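Local coordinates for uncharacterized protein YacP (Bacillus subtilis, PDB 5MQ8) that is an endoribonuclease involved in ribosome-dependent mRNA decay, also known as Rae1, at residues 10-16 / 121-125; 25-31 / 57-63; 41-45 / 131-135. All blocks are in the same frame, centred on the assembly; numbering follows the deposited sequence.

Interaction 1: 10-16 / 121-125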
ATOM      1  N   ASN A  10      12.214  -9.833  23.472  1.00 29.78           N
ATOM      2  CA  ASN A  10      12.798 -11.092  23.036  1.00 29.29           C
ATOM      3  C   ASN A  10      12.713 -11.279  21.526  1.00 34.30           C
ATOM      4  O   ASN A  10      13.690 -11.748  20.933  1.00 33.58           O
ATOM      5  CB  ASN A  10      12.175 -12.279  23.756  1.00 24.82           C
ATOM      6  CG  ASN A  10      12.907 -13.575  23.515  1.00 39.73           C
ATOM      7  OD1 ASN A  10      12.426 -14.468  22.810  1.00 35.49           O
ATOM      8  ND2 ASN A  10      14.099 -13.694  24.085  1.00 28.77           N
ATOM      9  N   MET A  11      11.553 -10.918  20.902  1.00 30.08           N
ATOM     10  CA  MET A  11      11.363 -11.029  19.445  1.00 27.85           C
ATOM     11  C   MET A  11      12.332 -10.121  18.746  1.00 32.00           C
ATOM     12  O   MET A  11      12.990 -10.549  17.802  1.00 34.51           O
ATOM     13  CB  MET A  11       9.911 -10.702  19.008  1.00 29.16           C
ATOM     14  CG  MET A  11       8.855 -11.645  19.555  1.00 30.32           C
ATOM     15  SD  MET A  11       9.148 -13.422  19.315  1.00 32.32           S
ATOM     16  CE  MET A  11       9.542 -13.920  20.977  1.00 29.23           C
ATOM     17  N   ILE A  12      12.438  -8.878  19.229  1.00 28.89           N
ATOM     18  CA  ILE A  12      13.322  -7.839  18.700  1.00 28.86           C
ATOM     19  C   ILE A  12      14.776  -8.336  18.607  1.00 35.64           C
ATOM     20  O   ILE A  12      15.377  -8.222  17.549  1.00 35.27           O
ATOM     21  CB  ILE A  12      13.173  -6.510  19.490  1.00 31.11           C
ATOM     22  CG1 ILE A  12      11.850  -5.799  19.121  1.00 31.39           C
ATOM     23  CG2 ILE A  12      14.385  -5.581  19.255  1.00 31.70           C
ATOM     24  CD1 ILE A  12      11.479  -4.556  19.983  1.00 33.42           C
ATOM     25  N   GLY A  13      15.284  -8.922  19.686  1.00 33.81           N
ATOM     26  CA  GLY A  13      16.642  -9.447  19.748  1.00 34.33           C
ATOM     27  C   GLY A  13      16.891 -10.722  18.962  1.00 38.98           C
ATOM     28  O   GLY A  13      18.046 -11.024  18.652  1.00 39.04           O
ATOM     29  N   ALA A  14      15.822 -11.484  18.627  1.00 33.80           N
ATOM     30  CA  ALA A  14      15.954 -12.764  17.933  1.00 32.97           C
ATOM     31  C   ALA A  14      15.653 -12.730  16.419  1.00 38.42           C
ATOM     32  O   ALA A  14      16.097 -13.623  15.709  1.00 39.11           O
ATOM     33  CB  ALA A  14      15.085 -13.807  18.616  1.00 33.20           C
ATOM     34  N   TRP A  15      14.870 -11.744  15.937  1.00 34.23           N
ATOM     35  CA  TRP A  15      14.497 -11.670  14.524  1.00 32.00           C
ATOM     36  C   TRP A  15      15.522 -10.835  13.752  1.00 39.05           C
ATOM     37  O   TRP A  15      15.812  -9.702  14.169  1.00 37.72           O
ATOM     38  CB  TRP A  15      13.063 -11.130  14.356  1.00 28.68           C
ATOM     39  CG  TRP A  15      11.968 -11.983  14.958  1.00 27.80           C
ATOM     40  CD1 TRP A  15      12.117 -13.128  15.686  1.00 30.29           C
ATOM     41  CD2 TRP A  15      10.557 -11.740  14.881  1.00 26.47           C
ATOM     42  NE1 TRP A  15      10.887 -13.613  16.064  1.00 29.20           N
ATOM     43  CE2 TRP A  15       9.911 -12.787  15.574  1.00 30.04           C
ATOM     44  CE3 TRP A  15       9.768 -10.773  14.235  1.00 26.94           C
ATOM     45  CZ2 TRP A  15       8.515 -12.864  15.683  1.00 28.80           C
ATOM     46  CZ3 TRP A  15       8.384 -10.853  14.345  1.00 27.61           C
ATOM     47  CH2 TRP A  15       7.775 -11.887  15.063  1.00 28.08           C
ATOM     48  N   PRO A  16      16.096 -11.388  12.645  1.00 38.34           N
ATOM     49  CA  PRO A  16      17.141 -10.653  11.892  1.00 38.41           C
ATOM     50  C   PRO A  16      16.753  -9.265  11.401  1.00 43.13           C
ATOM     51  O   PRO A  16      17.566  -8.351  11.518  1.00 43.70           O
ATOM     52  CB  PRO A  16      17.488 -11.597  10.730  1.00 40.49           C
ATOM     53  CG  PRO A  16      17.124 -12.957  11.225  1.00 45.60           C
ATOM     54  CD  PRO A  16      15.881 -12.739  12.079  1.00 41.17           C
ATOM     55  N   ALA A 121      10.757 -17.834  19.564  1.00 33.74           N
ATOM     56  CA  ALA A 121      10.952 -16.656  18.732  1.00 33.93           C
ATOM     57  C   ALA A 121      11.032 -17.032  17.245  1.00 39.32           C
ATOM     58  O   ALA A 121      10.447 -16.344  16.409  1.00 38.56           O
ATOM     59  CB  ALA A 121      12.212 -15.928  19.158  1.00 33.97           C
ATOM     60  N   ARG A 122      11.739 -18.147  16.939  1.00 37.33           N
ATOM     61  CA  ARG A 122      11.943 -18.713  15.608  1.00 37.30           C
ATOM     62  C   ARG A 122      10.610 -19.179  15.020  1.00 40.17           C
ATOM     63  O   ARG A 122      10.342 -18.912  13.847  1.00 40.31           O
ATOM     64  CB  ARG A 122      12.937 -19.892  15.698  1.00 40.26           C
ATOM     65  CG  ARG A 122      13.671 -20.191  14.392  1.00 54.80           C
ATOM     66  CD  ARG A 122      14.761 -21.251  14.530  1.00 71.18           C
ATOM     67  NE  ARG A 122      15.968 -20.747  15.191  1.00 88.59           N
ATOM     68  CZ  ARG A 122      16.980 -20.137  14.575  1.00107.36           C
ATOM     69  NH1 ARG A 122      18.028 -19.713  15.269  1.00 98.13           N
ATOM     70  NH2 ARG A 122      16.961 -19.969  13.257  1.00 93.02           N
ATOM     71  N   GLU A 123       9.776 -19.865  15.836  1.00 36.20           N
ATOM     72  CA  GLU A 123       8.464 -20.361  15.434  1.00 36.09           C
ATOM     73  C   GLU A 123       7.543 -19.212  15.082  1.00 38.56           C
ATOM     74  O   GLU A 123       6.883 -19.281  14.043  1.00 38.95           O
ATOM     75  CB  GLU A 123       7.821 -21.198  16.544  1.00 38.09           C
ATOM     76  CG  GLU A 123       8.239 -22.657  16.558  1.00 54.89           C
ATOM     77  CD  GLU A 123       8.136 -23.345  17.906  1.00 73.76           C
ATOM     78  OE1 GLU A 123       7.135 -23.130  18.629  1.00 65.94           O
ATOM     79  OE2 GLU A 123       9.066 -24.113  18.236  1.00 69.41           O
ATOM     80  N   LEU A 124       7.484 -18.155  15.940  1.00 32.33           N
ATOM     81  CA  LEU A 124       6.625 -17.009  15.659  1.00 30.67           C
ATOM     82  C   LEU A 124       7.067 -16.321  14.371  1.00 35.65           C
ATOM     83  O   LEU A 124       6.218 -16.043  13.526  1.00 35.74           O
ATOM     84  CB  LEU A 124       6.509 -16.022  16.843  1.00 29.60           C
ATOM     85  CG  LEU A 124       5.514 -14.843  16.646  1.00 31.67           C
ATOM     86  CD1 LEU A 124       4.093 -15.325  16.379  1.00 29.81           C
ATOM     87  CD2 LEU A 124       5.559 -13.870  17.814  1.00 29.91           C
ATOM     88  N   LEU A 125       8.392 -16.128  14.190  1.00 32.76           N
ATOM     89  CA  LEU A 125       8.964 -15.527  12.977  1.00 32.95           C
ATOM     90  C   LEU A 125       8.547 -16.296  11.702  1.00 37.83           C
ATOM     91  O   LEU A 125       8.112 -15.670  10.739  1.00 37.72           O
ATOM     92  CB  LEU A 125      10.498 -15.416  13.079  1.00 32.64           C
ATOM     93  CG  LEU A 125      11.262 -14.867  11.834  1.00 36.38           C
ATOM     94  CD1 LEU A 125      10.889 -13.401  11.522  1.00 35.34           C
ATOM     95  CD2 LEU A 125      12.761 -14.995  12.024  1.00 36.78           C
TER
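Ala-121 opens helix 121-145 and meets four side chains of 10-16. Its CB sits 3.6 Å from Ala-14 CB. Met-11 lies beside it, with CE 3.8 Å from Ala-121 CB and SD close to Ala-121 CA. The Met-11 chain bends at both chi2 and chi3, which turns the methyl back onto the alanine. The carbonyl of Ala-121 carries the polar link: Trp-15 NE1 donates to Ala-121 O at 2.8 Å. The bond is bent, 141° at the hydrogen. The indole nitrogen comes from above the carbonyl plane, not along a lone pair. Leu-125 N, in the ordinary helical bond, reaches the same oxygen from the opposite face; the carbonyl serves two donors.

Leu-124 comes next. Its CG lies in the indole plane, at the benzo edge, 3.7 Å from Trp-15 CZ2. Its CD2 also touches Met-11 SD. Beyond the contact, Leu-124 packs on Leu-4 and Val-6 of the parallel sheet and on Tyr-40 of helix 23-44.

Leu-125 covers one face of the indole. Its CB is 3.7 Å from the centroid of the five-membered ring of Trp-15, 18° off the normal, a CH-pi contact. Met-11 CB lies over the opposite face. The other methyl of Leu-125, CD2, reaches Pro-16 CD at 3.9 Å. The two helical segments run nearly perpendicular, at 82°. The indole thus has both faces and an edge in apolar contact, while its one N-H is paired with a backbone oxygen. This probably holds the ring in one orientation, and its buried N-H is satisfied.

Interaction 2: 25-31 / 57-63; sequences SFEEARD and VKGLEKK
A salt-bridge network of Glu-27, Arg-30, Asp-31, Lys-58, Glu-61 and Lys-63 spans the N-terminal part of helix 23-44 and the loop between strands 47-52 and 70-73. Arg-30 adds two hydrogen bonds to the loop backbone. Its NE and NH2 grip Lys-58 O side-on. NH2 is the nearer, at 2.9 Å from Lys-58 O, and NE is at 3.2 Å. The oxygen lies in the guanidinium plane, but both nitrogens reach it from the same face of the carbonyl. Arg-30 CG is anti to the backbone N (chi1 171°), and bends at chi2 and chi3 turn the guanidinium toward the loop. NH1 makes a salt bridge to Asp-31 OD1 at 2.8 Å, on the syn side of the carboxylate. Leu-60 CD1 lies over the centre of one guanidinium face, 3.7 Å from Arg-30 CZ.

The loop follows the second strand of the parallel sheet of this PIN-clan NYN domain. Val-57 CG1 packs on Arg-30 CB, and both residues also touch Phe-52 of that strand. Nearby, Lys-58 N donates to Ser-25 O at 2.9 Å, in the carbonyl plane and on a lone pair.

Lys-63 comes in from further along the loop with an extended chain. Its NZ binds the syn lone pair of Asp-31 OD2 at 3.0 Å and makes a weak bond, part of a salt bridge, to Glu-27 OE2. These acids probably offset the closeness of Lys-63 NZ to Arg-30 NH1. Lys-63 is poorly ordered, so its end is less certain. A water accepts from Arg-30 NH2 and donates to Glu-27 OE2; Lys-58 NZ donates to it weakly.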
ATOM      1  N   SER A  25      16.122   3.312  21.739  1.00 46.11           N
ATOM      2  CA  SER A  25      15.604   2.167  22.506  1.00 45.49           C
ATOM      3  C   SER A  25      14.684   1.236  21.659  1.00 48.86           C
ATOM      4  O   SER A  25      13.548   0.921  22.045  1.00 47.74           O
ATOM      5  CB  SER A  25      14.935   2.624  23.806  1.00 48.20           C
ATOM      6  OG  SER A  25      15.866   3.217  24.696  1.00 55.75           O
ATOM      7  N   PHE A  26      15.215   0.805  20.492  1.00 45.16           N
ATOM      8  CA  PHE A  26      14.581  -0.098  19.524  1.00 44.33           C
ATOM      9  C   PHE A  26      13.216   0.403  19.008  1.00 44.58           C
ATOM     10  O   PHE A  26      12.312  -0.403  18.798  1.00 42.54           O
ATOM     11  CB  PHE A  26      14.481  -1.525  20.105  1.00 46.57           C
ATOM     12  CG  PHE A  26      15.802  -2.186  20.413  1.00 48.51           C
ATOM     13  CD1 PHE A  26      16.475  -2.920  19.440  1.00 51.16           C
ATOM     14  CD2 PHE A  26      16.354  -2.114  21.690  1.00 51.19           C
ATOM     15  CE1 PHE A  26      17.681  -3.567  19.735  1.00 52.03           C
ATOM     16  CE2 PHE A  26      17.572  -2.745  21.979  1.00 53.79           C
ATOM     17  CZ  PHE A  26      18.223  -3.468  21.001  1.00 51.59           C
ATOM     18  N   GLU A  27      13.083   1.732  18.795  1.00 39.93           N
ATOM     19  CA  GLU A  27      11.850   2.388  18.348  1.00 39.06           C
ATOM     20  C   GLU A  27      11.331   1.832  17.024  1.00 41.94           C
ATOM     21  O   GLU A  27      10.136   1.561  16.907  1.00 42.09           O
ATOM     22  CB  GLU A  27      12.031   3.907  18.275  1.00 40.47           C
ATOM     23  CG  GLU A  27      10.747   4.656  17.952  1.00 52.83           C
ATOM     24  CD  GLU A  27      10.860   6.160  17.803  1.00 77.47           C
ATOM     25  OE1 GLU A  27      11.916   6.642  17.330  1.00 63.39           O
ATOM     26  OE2 GLU A  27       9.866   6.855  18.115  1.00 77.64           O
ATOM     27  N   GLU A  28      12.230   1.661  16.038  1.00 36.84           N
ATOM     28  CA  GLU A  28      11.893   1.118  14.734  1.00 34.80           C
ATOM     29  C   GLU A  28      11.561  -0.368  14.839  1.00 36.58           C
ATOM     30  O   GLU A  28      10.576  -0.806  14.241  1.00 35.91           O
ATOM     31  CB  GLU A  28      13.001   1.389  13.709  1.00 35.63           C
ATOM     32  CG  GLU A  28      12.927   2.802  13.157  1.00 41.82           C
ATOM     33  CD  GLU A  28      14.042   3.269  12.239  1.00 60.02           C
ATOM     34  OE1 GLU A  28      14.658   2.430  11.542  1.00 48.70           O
ATOM     35  OE2 GLU A  28      14.280   4.496  12.201  1.00 59.36           O
ATOM     36  N   ALA A  29      12.339  -1.128  15.636  1.00 31.18           N
ATOM     37  CA  ALA A  29      12.103  -2.562  15.827  1.00 30.69           C
ATOM     38  C   ALA A  29      10.725  -2.829  16.471  1.00 33.96           C
ATOM     39  O   ALA A  29      10.015  -3.744  16.051  1.00 33.94           O
ATOM     40  CB  ALA A  29      13.215  -3.173  16.658  1.00 31.18           C
ATOM     41  N   ARG A  30      10.341  -1.988  17.447  1.00 30.71           N
ATOM     42  CA  ARG A  30       9.062  -2.022  18.152  1.00 30.47           C
ATOM     43  C   ARG A  30       7.908  -1.788  17.152  1.00 33.89           C
ATOM     44  O   ARG A  30       6.961  -2.568  17.121  1.00 32.90           O
ATOM     45  CB  ARG A  30       9.070  -0.977  19.276  1.00 29.60           C
ATOM     46  CG  ARG A  30       7.737  -0.743  19.972  1.00 31.93           C
ATOM     47  CD  ARG A  30       7.180   0.610  19.589  1.00 41.17           C
ATOM     48  NE  ARG A  30       7.621   1.646  20.501  1.00 52.78           N
ATOM     49  CZ  ARG A  30       7.609   2.943  20.223  1.00 60.80           C
ATOM     50  NH1 ARG A  30       7.206   3.375  19.033  1.00 44.57           N
ATOM     51  NH2 ARG A  30       8.009   3.820  21.128  1.00 39.72           N
ATOM     52  N   ASP A  31       8.025  -0.740  16.323  1.00 30.12           N
ATOM     53  CA  ASP A  31       7.043  -0.387  15.302  1.00 29.52           C
ATOM     54  C   ASP A  31       6.842  -1.490  14.266  1.00 29.93           C
ATOM     55  O   ASP A  31       5.700  -1.806  13.948  1.00 25.89           O
ATOM     56  CB  ASP A  31       7.442   0.931  14.618  1.00 32.19           C
ATOM     57  CG  ASP A  31       7.294   2.171  15.494  1.00 42.80           C
ATOM     58  OD1 ASP A  31       6.653   2.073  16.564  1.00 42.13           O
ATOM     59  OD2 ASP A  31       7.809   3.242  15.097  1.00 51.20           O
ATOM     60  N   VAL A  57      12.693  -1.112  25.942  1.00 42.06           N
ATOM     61  CA  VAL A  57      12.025  -0.636  24.734  1.00 40.98           C
ATOM     62  C   VAL A  57      11.375   0.723  24.966  1.00 45.15           C
ATOM     63  O   VAL A  57      10.721   0.935  25.993  1.00 44.62           O
ATOM     64  CB  VAL A  57      11.021  -1.681  24.157  1.00 44.00           C
ATOM     65  CG1 VAL A  57      10.436  -1.223  22.812  1.00 43.34           C
ATOM     66  CG2 VAL A  57      11.669  -3.061  24.015  1.00 43.20           C
ATOM     67  N   LYS A  58      11.558   1.628  23.986  1.00 42.63           N
ATOM     68  CA  LYS A  58      11.024   2.988  23.945  1.00 43.37           C
ATOM     69  C   LYS A  58       9.503   2.973  24.086  1.00 49.15           C
ATOM     70  O   LYS A  58       8.819   2.230  23.374  1.00 47.70           O
ATOM     71  CB  LYS A  58      11.453   3.660  22.625  1.00 46.02           C
ATOM     72  CG  LYS A  58      10.831   5.019  22.332  1.00 59.47           C
ATOM     73  CD  LYS A  58      11.600   6.201  22.889  1.00 70.64           C
ATOM     74  CE  LYS A  58      10.703   7.405  23.062  1.00 85.87           C
ATOM     75  NZ  LYS A  58      10.236   7.960  21.757  1.00 96.93           N
ATOM     76  N   GLY A  59       9.006   3.786  25.020  1.00 48.55           N
ATOM     77  CA  GLY A  59       7.583   3.942  25.290  1.00 49.37           C
ATOM     78  C   GLY A  59       6.862   4.629  24.148  1.00 57.01           C
ATOM     79  O   GLY A  59       7.472   5.387  23.381  1.00 55.29           O
ATOM     80  N   LEU A  60       5.566   4.322  24.009  1.00 58.40           N
ATOM     81  CA  LEU A  60       4.684   4.858  22.972  1.00 60.56           C
ATOM     82  C   LEU A  60       4.498   6.376  23.087  1.00 71.01           C
ATOM     83  O   LEU A  60       4.512   7.063  22.059  1.00 71.44           O
ATOM     84  CB  LEU A  60       3.323   4.135  23.024  1.00 60.26           C
ATOM     85  CG  LEU A  60       2.999   3.100  21.934  1.00 64.81           C
ATOM     86  CD1 LEU A  60       4.222   2.330  21.460  1.00 64.70           C
ATOM     87  CD2 LEU A  60       1.944   2.124  22.420  1.00 67.50           C
ATOM     88  N   GLU A  61       4.358   6.894  24.338  1.00 71.19           N
ATOM     89  CA  GLU A  61       4.139   8.314  24.662  1.00 72.80           C
ATOM     90  C   GLU A  61       2.875   8.826  23.945  1.00 80.08           C
ATOM     91  O   GLU A  61       1.767   8.465  24.349  1.00 80.19           O
ATOM     92  CB  GLU A  61       5.384   9.188  24.361  1.00 74.38           C
ATOM     93  CG  GLU A  61       6.584   8.937  25.259  1.00 86.58           C
ATOM     94  CD  GLU A  61       7.727   9.914  25.050  1.00107.58           C
ATOM     95  OE1 GLU A  61       7.901  10.817  25.901  1.00 96.80           O
ATOM     96  OE2 GLU A  61       8.445   9.781  24.032  1.00101.43           O
ATOM     97  N   LYS A  62       3.044   9.602  22.849  1.00 78.68           N
ATOM     98  CA  LYS A  62       1.943  10.139  22.044  1.00 79.36           C
ATOM     99  C   LYS A  62       1.326   9.036  21.181  1.00 84.80           C
ATOM    100  O   LYS A  62       0.106   8.863  21.207  1.00 85.04           O
ATOM    101  CB  LYS A  62       2.435  11.302  21.155  1.00 81.93           C
ATOM    102  CG  LYS A  62       1.326  12.024  20.392  1.00 95.56           C
ATOM    103  CD  LYS A  62       1.864  13.204  19.593  1.00105.64           C
ATOM    104  CE  LYS A  62       0.793  14.231  19.313  1.00117.47           C
ATOM    105  NZ  LYS A  62      -0.085  13.839  18.179  1.00126.46           N
ATOM    106  N   LYS A  63       2.182   8.308  20.417  1.00 81.56           N
ATOM    107  CA  LYS A  63       1.847   7.244  19.465  1.00 81.17           C
ATOM    108  C   LYS A  63       0.669   6.360  19.868  1.00 84.63           C
ATOM    109  O   LYS A  63       0.698   5.686  20.907  1.00 84.45           O
ATOM    110  CB  LYS A  63       3.077   6.372  19.150  1.00 83.69           C
ATOM    111  CG  LYS A  63       3.697   6.634  17.785  1.00 97.69           C
ATOM    112  CD  LYS A  63       5.068   5.973  17.662  1.00106.85           C
ATOM    113  CE  LYS A  63       5.779   6.361  16.388  1.00115.14           C
ATOM    114  NZ  LYS A  63       7.204   5.927  16.384  1.00120.07           N
TER
HETATM  115  O   HOH W   1       7.759   6.579  20.055  1.00 50.48           O

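Interaction 3: 41-45 / 131-135; sequences QSYTG and IERRI
Tyr-43 packs through several atoms against buried Ile-131 at its base, and makes a single touch on Arg-134 at its hydroxyl, on the solvent side. The closest apolar approach is Tyr-43 CB to Ile-131 CG2, 3.5 Å. The CG1 branch of Ile-131 continues along the ring, 3.7 Å from Tyr-43 CD2, and meets it obliquely. With chi1 at -172°, the Tyr-43 ring swings away from its own backbone N and out to helix 121-145. Ile-135, one turn after Ile-131, adds CG1 at 4.0 Å from Tyr-43 CD1. Thr-44 gives only a light touch, its CG2 3.9 Å from Ile-131 CD1. The Thr-44 hydroxyl turns back on its own helix, bonding to Tyr-40 O, with a second bond to Asn-46 N.

The contact joins the C-terminal end of helix 23-44 to the middle of helix 121-145 in the NYN domain. The second subunit lies against the same place. Phe-161 of that subunit packs on both Tyr-43 and Ile-135, while Ile-131 packs on Tyr-40 of its own chain.

The outer side is different. Arg-134 is solvent-exposed, and it meets the phenol through its aliphatic part: CD is 3.4 Å from Tyr-43 OH. Its NH1 stays 4.0 Å from Tyr-43 OH. The guanidinium and ring planes are 40° apart, so the two groups are not stacked. Arg-134 also touches a crystal neighbour, which may affect where its end lies.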
ATOM      1  N   GLN A  41      -2.667 -11.114  13.967  1.00 32.80           N
ATOM      2  CA  GLN A  41      -3.987 -11.032  14.591  1.00 33.66           C
ATOM      3  C   GLN A  41      -5.097 -11.125  13.519  1.00 38.09           C
ATOM      4  O   GLN A  41      -6.016 -11.935  13.662  1.00 37.96           O
ATOM      5  CB  GLN A  41      -4.144  -9.747  15.432  1.00 35.07           C
ATOM      6  CG  GLN A  41      -5.560  -9.578  16.018  1.00 51.72           C
ATOM      7  CD  GLN A  41      -5.680  -8.955  17.381  1.00 72.98           C
ATOM      8  OE1 GLN A  41      -4.855  -9.137  18.271  1.00 66.51           O
ATOM      9  NE2 GLN A  41      -6.744  -8.210  17.585  1.00 68.76           N
ATOM     10  N   SER A  42      -5.005 -10.291  12.472  1.00 33.40           N
ATOM     11  CA  SER A  42      -5.986 -10.233  11.396  1.00 34.12           C
ATOM     12  C   SER A  42      -6.119 -11.543  10.615  1.00 38.56           C
ATOM     13  O   SER A  42      -7.239 -12.002  10.425  1.00 38.90           O
ATOM     14  CB  SER A  42      -5.684  -9.074  10.457  1.00 38.89           C
ATOM     15  OG  SER A  42      -6.687  -8.995   9.460  1.00 45.61           O
ATOM     16  N   TYR A  43      -5.000 -12.157  10.207  1.00 34.83           N
ATOM     17  CA  TYR A  43      -5.035 -13.419   9.483  1.00 36.09           C
ATOM     18  C   TYR A  43      -5.646 -14.572  10.297  1.00 41.75           C
ATOM     19  O   TYR A  43      -6.580 -15.232   9.826  1.00 40.70           O
ATOM     20  CB  TYR A  43      -3.635 -13.807   8.984  1.00 38.33           C
ATOM     21  CG  TYR A  43      -3.646 -15.011   8.063  1.00 41.90           C
ATOM     22  CD1 TYR A  43      -3.898 -14.869   6.700  1.00 43.75           C
ATOM     23  CD2 TYR A  43      -3.449 -16.298   8.559  1.00 43.11           C
ATOM     24  CE1 TYR A  43      -3.951 -15.974   5.855  1.00 44.72           C
ATOM     25  CE2 TYR A  43      -3.504 -17.410   7.723  1.00 43.91           C
ATOM     26  CZ  TYR A  43      -3.759 -17.244   6.371  1.00 51.37           C
ATOM     27  OH  TYR A  43      -3.822 -18.332   5.535  1.00 55.67           O
ATOM     28  N   THR A  44      -5.101 -14.813  11.513  1.00 38.51           N
ATOM     29  CA  THR A  44      -5.486 -15.920  12.383  1.00 37.64           C
ATOM     30  C   THR A  44      -6.813 -15.725  13.115  1.00 40.84           C
ATOM     31  O   THR A  44      -7.462 -16.714  13.463  1.00 40.76           O
ATOM     32  CB  THR A  44      -4.355 -16.238  13.391  1.00 38.62           C
ATOM     33  OG1 THR A  44      -4.207 -15.145  14.298  1.00 33.13           O
ATOM     34  CG2 THR A  44      -3.032 -16.532  12.722  1.00 36.49           C
ATOM     35  N   GLY A  45      -7.159 -14.483  13.418  1.00 35.72           N
ATOM     36  CA  GLY A  45      -8.338 -14.189  14.222  1.00 35.52           C
ATOM     37  C   GLY A  45      -8.048 -14.361  15.702  1.00 40.42           C
ATOM     38  O   GLY A  45      -8.948 -14.224  16.533  1.00 39.28           O
ATOM     39  N   ILE A 131       2.471 -15.870   6.845  1.00 34.14           N
ATOM     40  CA  ILE A 131       1.269 -15.016   6.872  1.00 33.63           C
ATOM     41  C   ILE A 131       1.464 -13.756   6.002  1.00 37.16           C
ATOM     42  O   ILE A 131       0.581 -13.429   5.217  1.00 37.27           O
ATOM     43  CB  ILE A 131       0.830 -14.702   8.331  1.00 36.29           C
ATOM     44  CG1 ILE A 131       0.232 -15.958   8.998  1.00 36.96           C
ATOM     45  CG2 ILE A 131      -0.150 -13.524   8.393  1.00 35.85           C
ATOM     46  CD1 ILE A 131       0.082 -15.915  10.509  1.00 38.14           C
ATOM     47  N   GLU A 132       2.638 -13.105   6.100  1.00 33.94           N
ATOM     48  CA  GLU A 132       3.002 -11.933   5.307  1.00 35.58           C
ATOM     49  C   GLU A 132       2.898 -12.238   3.801  1.00 41.40           C
ATOM     50  O   GLU A 132       2.309 -11.454   3.053  1.00 40.82           O
ATOM     51  CB  GLU A 132       4.455 -11.530   5.589  1.00 37.65           C
ATOM     52  CG  GLU A 132       4.665 -10.461   6.638  1.00 54.11           C
ATOM     53  CD  GLU A 132       6.099  -9.966   6.679  1.00 77.62           C
ATOM     54  OE1 GLU A 132       7.007 -10.796   6.916  1.00 64.11           O
ATOM     55  OE2 GLU A 132       6.320  -8.758   6.428  1.00 76.00           O
ATOM     56  N   ARG A 133       3.522 -13.352   3.366  1.00 39.18           N
ATOM     57  CA  ARG A 133       3.554 -13.791   1.972  1.00 39.51           C
ATOM     58  C   ARG A 133       2.180 -14.155   1.458  1.00 42.00           C
ATOM     59  O   ARG A 133       1.875 -13.847   0.308  1.00 43.38           O
ATOM     60  CB  ARG A 133       4.539 -14.960   1.782  1.00 41.58           C
ATOM     61  CG  ARG A 133       5.996 -14.514   1.701  1.00 57.50           C
ATOM     62  CD  ARG A 133       6.924 -15.652   1.277  1.00 75.44           C
ATOM     63  NE  ARG A 133       7.172 -16.616   2.357  1.00 84.01           N
ATOM     64  CZ  ARG A 133       8.190 -16.548   3.214  1.00 95.39           C
ATOM     65  NH1 ARG A 133       9.073 -15.560   3.132  1.00 85.13           N
ATOM     66  NH2 ARG A 133       8.329 -17.467   4.161  1.00 76.25           N
ATOM     67  N   ARG A 134       1.352 -14.777   2.314  1.00 36.64           N
ATOM     68  CA  ARG A 134      -0.003 -15.196   1.990  1.00 36.20           C
ATOM     69  C   ARG A 134      -0.912 -13.993   1.796  1.00 39.46           C
ATOM     70  O   ARG A 134      -1.654 -13.953   0.810  1.00 38.59           O
ATOM     71  CB  ARG A 134      -0.562 -16.141   3.068  1.00 38.00           C
ATOM     72  CG  ARG A 134      -0.852 -17.546   2.543  1.00 46.92           C
ATOM     73  CD  ARG A 134      -1.020 -18.567   3.657  1.00 51.71           C
ATOM     74  NE  ARG A 134      -0.176 -19.747   3.438  1.00 55.67           N
ATOM     75  CZ  ARG A 134       0.048 -20.688   4.350  1.00 70.27           C
ATOM     76  NH1 ARG A 134      -0.498 -20.599   5.554  1.00 62.71           N
ATOM     77  NH2 ARG A 134       0.835 -21.717   4.069  1.00 56.70           N
ATOM     78  N   ILE A 135      -0.851 -13.002   2.728  1.00 33.78           N
ATOM     79  CA  ILE A 135      -1.658 -11.784   2.640  1.00 31.88           C
ATOM     80  C   ILE A 135      -1.315 -11.033   1.354  1.00 36.16           C
ATOM     81  O   ILE A 135      -2.230 -10.646   0.629  1.00 35.24           O
ATOM     82  CB  ILE A 135      -1.560 -10.885   3.912  1.00 33.26           C
ATOM     83  CG1 ILE A 135      -2.214 -11.567   5.118  1.00 32.12           C
ATOM     84  CG2 ILE A 135      -2.178  -9.489   3.671  1.00 31.30           C
ATOM     85  CD1 ILE A 135      -1.932 -10.880   6.464  1.00 32.39           C
TER

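All three interactions lie within the one NYN domain. Interactions 1 and 3 share helix 121-145, with interaction 1 at its start and interaction 3 further on; their centres are about 17 Å apart. Interactions 2 and 3 share helix 23-44, near its two ends, with centres about 23 Å apart on opposite sides of the chain's centre. Interactions 1 and 2 touch directly: Ile-12 packs on Phe-26 and Ala-29. Along the chain, interaction 2 is nested inside the loop closed by interaction 1, while interaction 3 crosses both. Helices 8-14, 23-44 and 121-145 are thus linked together, and interactions 2 and 3 also touch the second subunit.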